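Local coordinates for protein aldehyde dehydrogenase (Anabaena variabilis, PDB 4H7N) that probably oxidises aldehydes to carboxylic acids with NAD+ as cofactor, as a member of the aldehyde dehydrogenase family, at residues V354-K359 against P371-P376; K327-H332 against T349-V354; I115-L120 against D468-D473. One frame throughout, in Å; residues are numbered along the deposited sequence.

In the fold
From the N terminus, the first segment to appear is 115-120, a turn leading into strand 118-134. Its partner, 468-473, lies close to the C terminus, and contact 3 thus closes a loop of about three quarters of the chain, including the other two contacts. Contact 2 comes next: 327-332 leaves helix 311-326 and pairs with 349-354 at one edge of the seven-stranded sheet. Contact 1 then begins at Val354, where contact 2 ends, and brings the following loop against strand 369-375, the next strand inward. Contacts 1 and 2 run in series and touch; contact 3, about 48 Å or more from both between nearest atoms, ties the chain end to the eight-stranded sheet.

Contact 1: V354-K359 against P371-P376; sequences VNHSMK and PVMPFP
The loop that leaves strand 349-352 packs back on strand 369-375, its neighbour in the seven-stranded mixed sheet, through Val354 and the selenomethionine Met373. CG2 of Val354 does most of the touching: it lies 3.7 Å from Met373 CG and 4.0 Å from Pro371 CB, reaching residues two apart on the strand, with Val372 between. With CG1 anti to the carbonyl carbon (chi1 -65°), CG2 falls between the backbone N and the carbonyl carbon and faces the strand; CG1 also comes near Pro371. The valine side chain stands at about a right angle to the proline, whereas it runs at a slant to Met373.

Strands 349-352 and 369-375 are parallel, and their pairing has just ended where Val354 begins; a water takes over, donating to Val372 O at 2.7 Å and accepting a weak bond from Val354 N. Direct contact is otherwise by packing, closest where Met373 CG lies 3.3 Å from Val354 O. A first torsion of -105° with an extended chi2 brings the Met373 selenium to 4.0 Å from Asn355 CA. The same atom approaches the imidazole of His356, 4.8 Å from the ring centroid and 60° off the ring normal, an oblique selenium-aromatic contact. The ring is fixed by partners beyond the contact: NE2 bonds to Tyr273 OH on strand 269-275 and ND1 to Asp387.

The loop itself is shaped by a type I turn from Asn355 to Met358. Asn355 OD1 accepts from Ser357 N at 2.8 Å, forming an Asx turn, and also bonds in the carbonyl plane, on a lone pair, with Ser357 OG at 2.6 Å. Two donors thus hold the amide oxygen and limit rotation of the Asn355 side chain, while Leu384 of helix 378-386 packs on both His356 and Met373.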
ATOM      1  N   VAL A 354     -20.236 -33.067  -6.248  1.00 35.60           N
ATOM      2  CA  VAL A 354     -20.256 -31.721  -5.628  1.00 34.31           C
ATOM      3  C   VAL A 354     -20.299 -30.675  -6.728  1.00 34.30           C
ATOM      4  O   VAL A 354     -20.031 -30.982  -7.905  1.00 34.36           O
ATOM      5  CB  VAL A 354     -19.048 -31.473  -4.720  1.00 35.08           C
ATOM      6  CG1 VAL A 354     -19.070 -32.408  -3.527  1.00 33.84           C
ATOM      7  CG2 VAL A 354     -17.727 -31.657  -5.476  1.00 34.69           C
ATOM      8  N   ASN A 355     -20.712 -29.473  -6.363  1.00 33.50           N
ATOM      9  CA  ASN A 355     -20.796 -28.383  -7.327  1.00 35.26           C
ATOM     10  C   ASN A 355     -20.818 -27.033  -6.620  1.00 35.32           C
ATOM     11  O   ASN A 355     -20.814 -26.954  -5.381  1.00 32.67           O
ATOM     12  CB  ASN A 355     -21.982 -28.563  -8.272  1.00 36.88           C
ATOM     13  CG  ASN A 355     -23.314 -28.476  -7.565  1.00 38.98           C
ATOM     14  OD1 ASN A 355     -23.625 -27.504  -6.906  1.00 38.67           O
ATOM     15  ND2 ASN A 355     -24.110 -29.512  -7.700  1.00 43.50           N
ATOM     16  N   HIS A 356     -20.818 -25.971  -7.407  1.00 36.58           N
ATOM     17  CA  HIS A 356     -20.664 -24.643  -6.856  1.00 35.24           C
ATOM     18  C   HIS A 356     -21.997 -24.083  -6.320  1.00 37.51           C
ATOM     19  O   HIS A 356     -22.031 -22.932  -5.880  1.00 36.89           O
ATOM     20  CB  HIS A 356     -20.026 -23.715  -7.904  1.00 35.86           C
ATOM     21  CG  HIS A 356     -18.548 -23.906  -8.076  1.00 35.12           C
ATOM     22  ND1 HIS A 356     -17.719 -22.889  -8.492  1.00 37.86           N
ATOM     23  CD2 HIS A 356     -17.744 -24.978  -7.870  1.00 38.30           C
ATOM     24  CE1 HIS A 356     -16.467 -23.323  -8.543  1.00 38.05           C
ATOM     25  NE2 HIS A 356     -16.448 -24.585  -8.155  1.00 36.52           N
ATOM     26  N   SER A 357     -23.076 -24.882  -6.280  1.00 35.67           N
ATOM     27  CA  SER A 357     -24.256 -24.451  -5.498  1.00 37.02           C
ATOM     28  C   SER A 357     -24.029 -24.669  -3.996  1.00 36.85           C
ATOM     29  O   SER A 357     -24.785 -24.163  -3.181  1.00 36.26           O
ATOM     30  CB  SER A 357     -25.525 -25.200  -5.909  1.00 38.64           C
ATOM     31  OG  SER A 357     -25.494 -26.539  -5.435  1.00 37.96           O
HETATM   32  N   MSE A 358     -22.988 -25.413  -3.621  1.00 34.06           N
HETATM   33  CA  MSE A 358     -22.776 -25.780  -2.215  1.00 33.49           C
HETATM   34  C   MSE A 358     -21.788 -24.852  -1.511  1.00 33.58           C
HETATM   35  O   MSE A 358     -20.773 -24.395  -2.096  1.00 34.63           O
HETATM   36  CB  MSE A 358     -22.228 -27.231  -2.119  1.00 33.76           C
HETATM   37  CG  MSE A 358     -23.058 -28.273  -2.816  1.00 33.99           C
HETATM   38 SE   MSE A 358     -22.011 -29.946  -3.001  1.00 36.35          SE
HETATM   39  CE  MSE A 358     -23.497 -30.985  -3.731  1.00 36.58           C
ATOM     40  N   LYS A 359     -22.022 -24.617  -0.220  1.00 34.43           N
ATOM     41  CA  LYS A 359     -21.137 -23.789   0.582  1.00 34.66           C
ATOM     42  C   LYS A 359     -19.735 -24.291   0.618  1.00 33.29           C
ATOM     43  O   LYS A 359     -18.782 -23.511   0.627  1.00 29.81           O
ATOM     44  CB  LYS A 359     -21.611 -23.767   2.019  1.00 38.49           C
ATOM     45  CG  LYS A 359     -22.909 -23.011   2.226  1.00 41.40           C
ATOM     46  CD  LYS A 359     -23.334 -23.236   3.668  1.00 43.07           C
ATOM     47  CE  LYS A 359     -24.776 -22.870   3.917  1.00 46.38           C
ATOM     48  NZ  LYS A 359     -24.820 -21.487   4.437  1.00 48.90           N
ATOM     49  N   PRO A 371     -13.603 -31.743  -1.438  1.00 28.74           N
ATOM     50  CA  PRO A 371     -14.614 -31.934  -2.482  1.00 29.05           C
ATOM     51  C   PRO A 371     -13.956 -32.015  -3.852  1.00 28.21           C
ATOM     52  O   PRO A 371     -13.206 -31.102  -4.235  1.00 27.62           O
ATOM     53  CB  PRO A 371     -15.481 -30.656  -2.368  1.00 30.16           C
ATOM     54  CG  PRO A 371     -14.587 -29.626  -1.752  1.00 28.77           C
ATOM     55  CD  PRO A 371     -13.396 -30.319  -1.134  1.00 29.48           C
ATOM     56  N   VAL A 372     -14.262 -33.059  -4.602  1.00 28.43           N
ATOM     57  CA  VAL A 372     -13.615 -33.327  -5.874  1.00 28.97           C
ATOM     58  C   VAL A 372     -14.591 -33.309  -7.035  1.00 28.83           C
ATOM     59  O   VAL A 372     -15.515 -34.064  -7.033  1.00 29.05           O
ATOM     60  CB  VAL A 372     -12.923 -34.708  -5.827  1.00 30.07           C
ATOM     61  CG1 VAL A 372     -12.077 -34.921  -7.067  1.00 31.97           C
ATOM     62  CG2 VAL A 372     -12.029 -34.767  -4.595  1.00 30.04           C
HETATM   63  N   MSE A 373     -14.349 -32.471  -8.031  1.00 29.02           N
HETATM   64  CA  MSE A 373     -15.236 -32.332  -9.199  1.00 31.26           C
HETATM   65  C   MSE A 373     -14.508 -32.685 -10.473  1.00 30.88           C
HETATM   66  O   MSE A 373     -13.404 -32.238 -10.651  1.00 31.41           O
HETATM   67  CB  MSE A 373     -15.564 -30.843  -9.378  1.00 32.23           C
HETATM   68  CG  MSE A 373     -16.961 -30.510  -8.938  1.00 36.05           C
HETATM   69 SE   MSE A 373     -17.377 -28.639  -9.371  0.85 35.74          SE
HETATM   70  CE  MSE A 373     -18.461 -28.778 -10.991  1.00 37.98           C
ATOM     71  N   PRO A 374     -15.125 -33.438 -11.395  1.00 35.55           N
ATOM     72  CA  PRO A 374     -14.494 -33.629 -12.704  1.00 35.69           C
ATOM     73  C   PRO A 374     -14.589 -32.388 -13.614  1.00 35.52           C
ATOM     74  O   PRO A 374     -15.457 -31.567 -13.412  1.00 36.94           O
ATOM     75  CB  PRO A 374     -15.307 -34.787 -13.306  1.00 37.04           C
ATOM     76  CG  PRO A 374     -16.645 -34.678 -12.686  1.00 38.08           C
ATOM     77  CD  PRO A 374     -16.488 -34.005 -11.347  1.00 37.28           C
ATOM     78  N   PHE A 375     -13.686 -32.235 -14.579  1.00 36.82           N
ATOM     79  CA  PHE A 375     -13.903 -31.292 -15.701  1.00 36.62           C
ATOM     80  C   PHE A 375     -13.724 -31.923 -17.094  1.00 38.22           C
ATOM     81  O   PHE A 375     -12.865 -32.775 -17.298  1.00 38.12           O
ATOM     82  CB  PHE A 375     -13.058 -30.009 -15.578  1.00 34.46           C
ATOM     83  CG  PHE A 375     -11.597 -30.252 -15.514  1.00 33.92           C
ATOM     84  CD1 PHE A 375     -10.855 -30.365 -16.674  1.00 33.56           C
ATOM     85  CD2 PHE A 375     -10.941 -30.365 -14.288  1.00 32.13           C
ATOM     86  CE1 PHE A 375      -9.481 -30.577 -16.625  1.00 33.22           C
ATOM     87  CE2 PHE A 375      -9.563 -30.593 -14.238  1.00 31.97           C
ATOM     88  CZ  PHE A 375      -8.826 -30.689 -15.403  1.00 30.63           C
ATOM     89  N   PRO A 376     -14.558 -31.505 -18.068  1.00 40.91           N
ATOM     90  CA  PRO A 376     -14.400 -32.004 -19.425  1.00 43.08           C
ATOM     91  C   PRO A 376     -13.257 -31.375 -20.214  1.00 43.77           C
ATOM     92  O   PRO A 376     -12.784 -31.989 -21.162  1.00 46.54           O
ATOM     93  CB  PRO A 376     -15.739 -31.655 -20.078  1.00 44.50           C
ATOM     94  CG  PRO A 376     -16.176 -30.427 -19.360  1.00 44.34           C
ATOM     95  CD  PRO A 376     -15.726 -30.619 -17.940  1.00 41.50           C
TER
HETATM   96  O   HOH W   1     -17.960 -34.663  -8.081  1.00 35.37           O

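Contact 2: K327-H332 against T349-V354; sequences KGAVIH and TVMTNV
His332 and Thr352 meet at about a right angle, with the hydroxyl OG1 at the edge of the imidazole and 2.8 Å from NE2; the bond is nearly straight, and either atom could donate. A first torsion of -60° sets the His332 ring beside its own backbone N, where CG1 of Val330 lies over one face, offset toward the rim, and the carbonyl oxygen of Val350 lies in plane at the edge.

Behind them runs an antiparallel ladder between strands 330-333 and 349-352. Val330 and Thr352 form a hydrogen-bonded pair, Val330 N to Thr352 O at 2.9 Å and Thr352 N to Val330 O at 3.0 Å, and His332 N adds a bond to Val350 O. On the face bearing Ile331 and Met351, those side chains lie side by side and point the same way, with CD1 of the isoleucine 4.0 Å from CG of the selenomethionine. The bend of Met351 at chi3 (-31°) carries CE to within 3.9 Å of Ala329 CB.

Where the ladder ends, Asn353 ND2 donates to Gly328 O at 3.0 Å, almost linearly but from above the carbonyl plane. Gly328 is the C-prime residue of the Schellman motif ending helix 311-326. The side-chain amide therefore extends the pairing past the last backbone bonds and ties the helix terminus to the edge of the sheet.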
ATOM      1  N   LYS A 327     -27.556 -31.251  -0.734  1.00 39.32           N
ATOM      2  CA  LYS A 327     -27.557 -30.897  -2.148  1.00 40.53           C
ATOM      3  C   LYS A 327     -27.036 -32.016  -3.046  1.00 41.44           C
ATOM      4  O   LYS A 327     -26.819 -31.801  -4.240  1.00 41.80           O
ATOM      5  CB  LYS A 327     -26.759 -29.600  -2.341  1.00 39.35           C
ATOM      6  CG  LYS A 327     -27.537 -28.400  -1.836  1.00 40.62           C
ATOM      7  CD  LYS A 327     -26.739 -27.120  -1.872  1.00 39.80           C
ATOM      8  CE  LYS A 327     -27.654 -25.952  -1.494  1.00 42.35           C
ATOM      9  NZ  LYS A 327     -26.767 -24.801  -1.149  1.00 43.89           N
ATOM     10  N   GLY A 328     -26.804 -33.194  -2.469  1.00 40.05           N
ATOM     11  CA  GLY A 328     -26.513 -34.380  -3.252  1.00 40.27           C
ATOM     12  C   GLY A 328     -25.120 -34.941  -3.056  1.00 38.91           C
ATOM     13  O   GLY A 328     -24.810 -35.955  -3.647  1.00 38.63           O
ATOM     14  N   ALA A 329     -24.265 -34.309  -2.251  1.00 37.90           N
ATOM     15  CA  ALA A 329     -22.857 -34.780  -2.156  1.00 36.25           C
ATOM     16  C   ALA A 329     -22.811 -36.226  -1.637  1.00 37.03           C
ATOM     17  O   ALA A 329     -23.712 -36.656  -0.930  1.00 35.90           O
ATOM     18  CB  ALA A 329     -22.038 -33.867  -1.268  1.00 35.46           C
ATOM     19  N   VAL A 330     -21.783 -36.967  -2.058  1.00 36.60           N
ATOM     20  CA  VAL A 330     -21.503 -38.329  -1.605  1.00 37.11           C
ATOM     21  C   VAL A 330     -20.250 -38.285  -0.740  1.00 36.90           C
ATOM     22  O   VAL A 330     -19.232 -37.808  -1.190  1.00 38.24           O
ATOM     23  CB  VAL A 330     -21.228 -39.256  -2.818  1.00 37.93           C
ATOM     24  CG1 VAL A 330     -20.759 -40.639  -2.372  1.00 38.43           C
ATOM     25  CG2 VAL A 330     -22.493 -39.381  -3.690  1.00 38.93           C
ATOM     26  N   ILE A 331     -20.330 -38.765   0.493  1.00 35.47           N
ATOM     27  CA  ILE A 331     -19.203 -38.781   1.413  1.00 36.52           C
ATOM     28  C   ILE A 331     -18.553 -40.139   1.299  1.00 37.10           C
ATOM     29  O   ILE A 331     -19.204 -41.136   1.568  1.00 35.58           O
ATOM     30  CB  ILE A 331     -19.661 -38.649   2.885  1.00 38.00           C
ATOM     31  CG1 ILE A 331     -20.563 -37.411   3.088  1.00 39.81           C
ATOM     32  CG2 ILE A 331     -18.478 -38.701   3.848  1.00 37.71           C
ATOM     33  CD1 ILE A 331     -19.877 -36.117   3.217  1.00 40.58           C
ATOM     34  N   HIS A 332     -17.281 -40.185   0.929  1.00 35.96           N
ATOM     35  CA  HIS A 332     -16.585 -41.461   0.837  1.00 37.60           C
ATOM     36  C   HIS A 332     -15.861 -41.859   2.112  1.00 38.39           C
ATOM     37  O   HIS A 332     -15.646 -43.035   2.346  1.00 39.77           O
ATOM     38  CB  HIS A 332     -15.624 -41.440  -0.330  1.00 37.80           C
ATOM     39  CG  HIS A 332     -16.300 -41.203  -1.635  1.00 38.81           C
ATOM     40  ND1 HIS A 332     -16.722 -42.228  -2.448  1.00 42.51           N
ATOM     41  CD2 HIS A 332     -16.683 -40.063  -2.247  1.00 40.01           C
ATOM     42  CE1 HIS A 332     -17.309 -41.735  -3.523  1.00 41.20           C
ATOM     43  NE2 HIS A 332     -17.307 -40.423  -3.419  1.00 42.07           N
ATOM     44  N   THR A 349     -11.971 -35.808   4.900  1.00 29.34           N
ATOM     45  CA  THR A 349     -13.243 -36.096   4.285  1.00 29.74           C
ATOM     46  C   THR A 349     -13.149 -35.894   2.793  1.00 31.22           C
ATOM     47  O   THR A 349     -12.855 -34.783   2.352  1.00 30.49           O
ATOM     48  CB  THR A 349     -14.291 -35.161   4.871  1.00 29.70           C
ATOM     49  OG1 THR A 349     -14.377 -35.383   6.284  1.00 29.78           O
ATOM     50  CG2 THR A 349     -15.633 -35.342   4.254  1.00 29.78           C
ATOM     51  N   VAL A 350     -13.359 -36.970   2.015  1.00 30.43           N
ATOM     52  CA  VAL A 350     -13.442 -36.882   0.541  1.00 29.79           C
ATOM     53  C   VAL A 350     -14.908 -36.959   0.135  1.00 31.60           C
ATOM     54  O   VAL A 350     -15.602 -37.902   0.524  1.00 32.54           O
ATOM     55  CB  VAL A 350     -12.661 -38.010  -0.152  1.00 31.30           C
ATOM     56  CG1 VAL A 350     -12.780 -37.918  -1.671  1.00 31.73           C
ATOM     57  CG2 VAL A 350     -11.205 -37.977   0.282  1.00 31.56           C
HETATM   58  N   MSE A 351     -15.352 -35.992  -0.669  1.00 31.50           N
HETATM   59  CA  MSE A 351     -16.703 -35.978  -1.199  1.00 34.44           C
HETATM   60  C   MSE A 351     -16.709 -35.793  -2.690  1.00 34.51           C
HETATM   61  O   MSE A 351     -15.896 -35.055  -3.253  1.00 34.05           O
HETATM   62  CB  MSE A 351     -17.500 -34.803  -0.684  1.00 35.98           C
HETATM   63  CG  MSE A 351     -17.245 -34.375   0.734  1.00 39.76           C
HETATM   64 SE   MSE A 351     -18.472 -32.854   1.205  0.85 48.57          SE
HETATM   65  CE  MSE A 351     -18.696 -32.002  -0.461  1.00 40.93           C
ATOM     66  N   THR A 352     -17.680 -36.407  -3.342  1.00 34.97           N
ATOM     67  CA  THR A 352     -17.880 -36.255  -4.792  1.00 34.43           C
ATOM     68  C   THR A 352     -19.373 -35.937  -5.040  1.00 34.74           C
ATOM     69  O   THR A 352     -20.163 -35.787  -4.093  1.00 34.00           O
ATOM     70  CB  THR A 352     -17.423 -37.505  -5.603  1.00 36.16           C
ATOM     71  OG1 THR A 352     -18.244 -38.628  -5.286  1.00 34.22           O
ATOM     72  CG2 THR A 352     -15.926 -37.881  -5.337  1.00 36.26           C
ATOM     73  N   ASN A 353     -19.736 -35.855  -6.312  1.00 34.73           N
ATOM     74  CA  ASN A 353     -21.023 -35.313  -6.731  1.00 37.27           C
ATOM     75  C   ASN A 353     -21.244 -33.930  -6.126  1.00 36.54           C
ATOM     76  O   ASN A 353     -22.258 -33.673  -5.516  1.00 36.88           O
ATOM     77  CB  ASN A 353     -22.128 -36.248  -6.306  1.00 40.27           C
ATOM     78  CG  ASN A 353     -23.332 -36.163  -7.216  1.00 43.12           C
ATOM     79  OD1 ASN A 353     -23.205 -36.269  -8.433  1.00 43.46           O
ATOM     80  ND2 ASN A 353     -24.515 -35.975  -6.630  1.00 45.05           N
ATOM     81  N   VAL A 354     -20.236 -33.067  -6.248  1.00 35.60           N
ATOM     82  CA  VAL A 354     -20.256 -31.721  -5.628  1.00 34.31           C
ATOM     83  C   VAL A 354     -20.299 -30.675  -6.728  1.00 34.30           C
ATOM     84  O   VAL A 354     -20.031 -30.982  -7.905  1.00 34.36           O
ATOM     85  CB  VAL A 354     -19.048 -31.473  -4.720  1.00 35.08           C
ATOM     86  CG1 VAL A 354     -19.070 -32.408  -3.527  1.00 33.84           C
ATOM     87  CG2 VAL A 354     -17.727 -31.657  -5.476  1.00 34.69           C
TER
HETATM   88  O   HOH W   2     -24.870 -32.820  -6.665  1.00 50.80           O

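Contact 3: I115-L120 against D468-D473; sequences IPFIAL and DPWWFD
Apolar contacts dominate where the turn 115-118 meets the C-terminal tail. Phe117 and Trp470 approach from opposite directions, CE1 of the phenylalanine coming to 4.0 Å from CH2 of the indole at a slant. The same CH2 takes the tip of Ile115, whose CD1 stands 3.9 Å away, and the far end of the indole is thereby touched by two residues of one turn. Pro469 adds a third apolar contact, its CD lying 3.8 Å from Phe117 CZ. Within the turn, CG2 of Ile115 sits over the centre of the Phe117 ring and backs it on that face. First torsions of 51° in Phe117 and 47° in Trp470 bring each ring out toward the other turn, where their ends meet.

The polar element is Asp468. Its OD1 lies 3.4 Å from Phe117 CE1, with the ring and carboxylate planes 34° apart, while the charge of this oxygen is met by a salt bridge with Lys462. CB of Asp468 rests on one face of the Trp470 indole and also on one face of Trp471, placing it between the two tryptophans.

Backbone geometry repeats across the contact: type I turns run from Ile115 to Ile118 and from Asp468 to Trp471, each closed by a bond of 3.2 Å, Ile118 N to Ile115 O and Trp471 N to Asp468 O.

Strand 118-134 leaves the first turn antiparallel to strand 454-462, and Phe117 packs on Lys462 of that strand. The tail continues to the second subunit, where Trp256 on helix 247-259 of that subunit meets the rings of Trp470, Trp471 and Phe472.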
ATOM      1  N   ILE A 115      20.633  16.139 -13.181  1.00 45.25           N
ATOM      2  CA  ILE A 115      21.145  17.501 -13.112  1.00 47.60           C
ATOM      3  C   ILE A 115      22.516  17.480 -12.421  1.00 47.55           C
ATOM      4  O   ILE A 115      22.646  16.944 -11.319  1.00 46.25           O
ATOM      5  CB  ILE A 115      20.116  18.408 -12.407  1.00 48.46           C
ATOM      6  CG1 ILE A 115      18.805  18.353 -13.193  1.00 48.18           C
ATOM      7  CG2 ILE A 115      20.633  19.833 -12.283  1.00 49.49           C
ATOM      8  CD1 ILE A 115      17.801  19.373 -12.764  1.00 48.59           C
ATOM      9  N   PRO A 116      23.560  18.051 -13.079  1.00 48.06           N
ATOM     10  CA  PRO A 116      24.883  17.786 -12.527  1.00 46.19           C
ATOM     11  C   PRO A 116      25.145  18.448 -11.185  1.00 44.99           C
ATOM     12  O   PRO A 116      26.017  17.984 -10.487  1.00 45.72           O
ATOM     13  CB  PRO A 116      25.862  18.305 -13.604  1.00 47.86           C
ATOM     14  CG  PRO A 116      25.053  19.091 -14.554  1.00 49.38           C
ATOM     15  CD  PRO A 116      23.599  18.801 -14.347  1.00 47.47           C
ATOM     16  N   PHE A 117      24.422  19.514 -10.819  1.00 43.67           N
ATOM     17  CA  PHE A 117      24.638  20.178  -9.518  1.00 42.68           C
ATOM     18  C   PHE A 117      23.606  19.785  -8.447  1.00 41.01           C
ATOM     19  O   PHE A 117      23.542  20.424  -7.391  1.00 41.68           O
ATOM     20  CB  PHE A 117      24.664  21.689  -9.655  1.00 42.90           C
ATOM     21  CG  PHE A 117      23.489  22.264 -10.391  1.00 43.99           C
ATOM     22  CD1 PHE A 117      22.343  22.646  -9.711  1.00 45.44           C
ATOM     23  CD2 PHE A 117      23.537  22.462 -11.768  1.00 46.42           C
ATOM     24  CE1 PHE A 117      21.263  23.196 -10.389  1.00 44.77           C
ATOM     25  CE2 PHE A 117      22.465  23.007 -12.453  1.00 46.06           C
ATOM     26  CZ  PHE A 117      21.320  23.374 -11.761  1.00 45.40           C
ATOM     27  N   ILE A 118      22.808  18.761  -8.730  1.00 38.74           N
ATOM     28  CA  ILE A 118      21.908  18.200  -7.761  1.00 37.01           C
ATOM     29  C   ILE A 118      22.251  16.729  -7.519  1.00 37.20           C
ATOM     30  O   ILE A 118      22.191  15.885  -8.445  1.00 36.89           O
ATOM     31  CB  ILE A 118      20.409  18.242  -8.197  1.00 36.74           C
ATOM     32  CG1 ILE A 118      19.920  19.648  -8.585  1.00 37.10           C
ATOM     33  CG2 ILE A 118      19.516  17.684  -7.097  1.00 35.50           C
ATOM     34  CD1 ILE A 118      19.994  20.695  -7.479  1.00 37.30           C
ATOM     35  N   ALA A 119      22.542  16.421  -6.256  1.00 36.98           N
ATOM     36  CA  ALA A 119      22.840  15.071  -5.803  1.00 37.34           C
ATOM     37  C   ALA A 119      21.639  14.517  -5.004  1.00 36.13           C
ATOM     38  O   ALA A 119      20.883  15.273  -4.428  1.00 37.70           O
ATOM     39  CB  ALA A 119      24.065  15.108  -4.923  1.00 38.42           C
ATOM     40  N   LEU A 120      21.517  13.201  -4.930  1.00 37.76           N
ATOM     41  CA  LEU A 120      20.399  12.546  -4.284  1.00 36.61           C
ATOM     42  C   LEU A 120      20.915  11.591  -3.216  1.00 36.28           C
ATOM     43  O   LEU A 120      21.804  10.762  -3.488  1.00 37.98           O
ATOM     44  CB  LEU A 120      19.600  11.772  -5.347  1.00 36.53           C
ATOM     45  CG  LEU A 120      18.505  10.848  -4.787  1.00 36.72           C
ATOM     46  CD1 LEU A 120      17.345  11.634  -4.180  1.00 36.44           C
ATOM     47  CD2 LEU A 120      17.992   9.913  -5.880  1.00 37.61           C
ATOM     48  N   ASP A 468      19.888  28.499  -9.563  1.00 43.46           N
ATOM     49  CA  ASP A 468      19.221  27.496 -10.356  1.00 43.26           C
ATOM     50  C   ASP A 468      18.628  28.218 -11.561  1.00 43.87           C
ATOM     51  O   ASP A 468      18.064  29.318 -11.418  1.00 43.18           O
ATOM     52  CB  ASP A 468      18.098  26.816  -9.564  1.00 41.37           C
ATOM     53  CG  ASP A 468      18.599  25.830  -8.509  1.00 41.46           C
ATOM     54  OD1 ASP A 468      19.799  25.523  -8.469  1.00 42.93           O
ATOM     55  OD2 ASP A 468      17.743  25.314  -7.731  1.00 40.61           O
ATOM     56  N   PRO A 469      18.736  27.606 -12.754  1.00 44.52           N
ATOM     57  CA  PRO A 469      18.256  28.323 -13.943  1.00 44.65           C
ATOM     58  C   PRO A 469      16.766  28.620 -13.951  1.00 44.01           C
ATOM     59  O   PRO A 469      16.346  29.527 -14.639  1.00 45.60           O
ATOM     60  CB  PRO A 469      18.639  27.394 -15.125  1.00 45.94           C
ATOM     61  CG  PRO A 469      19.056  26.089 -14.530  1.00 46.37           C
ATOM     62  CD  PRO A 469      19.331  26.292 -13.060  1.00 44.17           C
ATOM     63  N   TRP A 470      15.972  27.859 -13.194  1.00 43.11           N
ATOM     64  CA  TRP A 470      14.524  28.031 -13.160  1.00 42.21           C
ATOM     65  C   TRP A 470      14.030  29.097 -12.177  1.00 41.14           C
ATOM     66  O   TRP A 470      12.857  29.466 -12.218  1.00 43.71           O
ATOM     67  CB  TRP A 470      13.832  26.700 -12.864  1.00 41.54           C
ATOM     68  CG  TRP A 470      14.402  25.917 -11.722  1.00 40.28           C
ATOM     69  CD1 TRP A 470      14.049  26.011 -10.417  1.00 39.51           C
ATOM     70  CD2 TRP A 470      15.439  24.933 -11.789  1.00 41.22           C
ATOM     71  NE1 TRP A 470      14.798  25.148  -9.656  1.00 38.94           N
ATOM     72  CE2 TRP A 470      15.633  24.443 -10.474  1.00 40.23           C
ATOM     73  CE3 TRP A 470      16.209  24.401 -12.835  1.00 42.35           C
ATOM     74  CZ2 TRP A 470      16.581  23.451 -10.163  1.00 40.85           C
ATOM     75  CZ3 TRP A 470      17.160  23.427 -12.534  1.00 42.40           C
ATOM     76  CH2 TRP A 470      17.342  22.962 -11.197  1.00 42.31           C
ATOM     77  N   TRP A 471      14.899  29.593 -11.309  1.00 40.14           N
ATOM     78  CA  TRP A 471      14.529  30.700 -10.424  1.00 40.82           C
ATOM     79  C   TRP A 471      14.165  32.002 -11.187  1.00 42.05           C
ATOM     80  O   TRP A 471      14.301  32.087 -12.380  1.00 41.80           O
ATOM     81  CB  TRP A 471      15.657  30.999  -9.428  1.00 40.76           C
ATOM     82  CG  TRP A 471      15.909  29.934  -8.479  1.00 39.39           C
ATOM     83  CD1 TRP A 471      15.127  28.847  -8.244  1.00 38.21           C
ATOM     84  CD2 TRP A 471      17.029  29.823  -7.601  1.00 39.02           C
ATOM     85  NE1 TRP A 471      15.699  28.063  -7.292  1.00 37.59           N
ATOM     86  CE2 TRP A 471      16.872  28.636  -6.881  1.00 38.32           C
ATOM     87  CE3 TRP A 471      18.154  30.611  -7.362  1.00 40.73           C
ATOM     88  CZ2 TRP A 471      17.801  28.197  -5.932  1.00 38.70           C
ATOM     89  CZ3 TRP A 471      19.086  30.172  -6.394  1.00 40.31           C
ATOM     90  CH2 TRP A 471      18.898  28.981  -5.706  1.00 39.34           C
ATOM     91  N   PHE A 472      13.661  32.999 -10.474  1.00 43.61           N
ATOM     92  CA  PHE A 472      13.282  34.253 -11.088  1.00 45.63           C
ATOM     93  C   PHE A 472      14.485  35.207 -11.200  1.00 48.91           C
ATOM     94  O   PHE A 472      14.326  36.304 -11.684  1.00 49.54           O
ATOM     95  CB  PHE A 472      12.152  34.919 -10.311  1.00 45.95           C
ATOM     96  CG  PHE A 472      10.862  34.118 -10.275  1.00 44.10           C
ATOM     97  CD1 PHE A 472      10.118  33.907 -11.420  1.00 45.63           C
ATOM     98  CD2 PHE A 472      10.381  33.608  -9.088  1.00 45.10           C
ATOM     99  CE1 PHE A 472       8.945  33.157 -11.377  1.00 44.46           C
ATOM    100  CE2 PHE A 472       9.183  32.904  -9.031  1.00 42.65           C
ATOM    101  CZ  PHE A 472       8.474  32.673 -10.183  1.00 43.30           C
ATOM    102  N   ASP A 473      15.658  34.801 -10.714  1.00 51.31           N
ATOM    103  CA  ASP A 473      16.913  35.495 -11.008  1.00 57.61           C
ATOM    104  C   ASP A 473      17.156  35.476 -12.521  1.00 57.56           C
ATOM    105  O   ASP A 473      17.327  36.523 -13.122  1.00 68.10           O
ATOM    106  CB  ASP A 473      18.117  34.817 -10.346  1.00 58.96           C
ATOM    107  CG  ASP A 473      18.085  34.859  -8.825  1.00 62.10           C
ATOM    108  OD1 ASP A 473      17.182  35.489  -8.205  1.00 63.61           O
ATOM    109  OD2 ASP A 473      18.993  34.225  -8.232  1.00 62.79           O
TER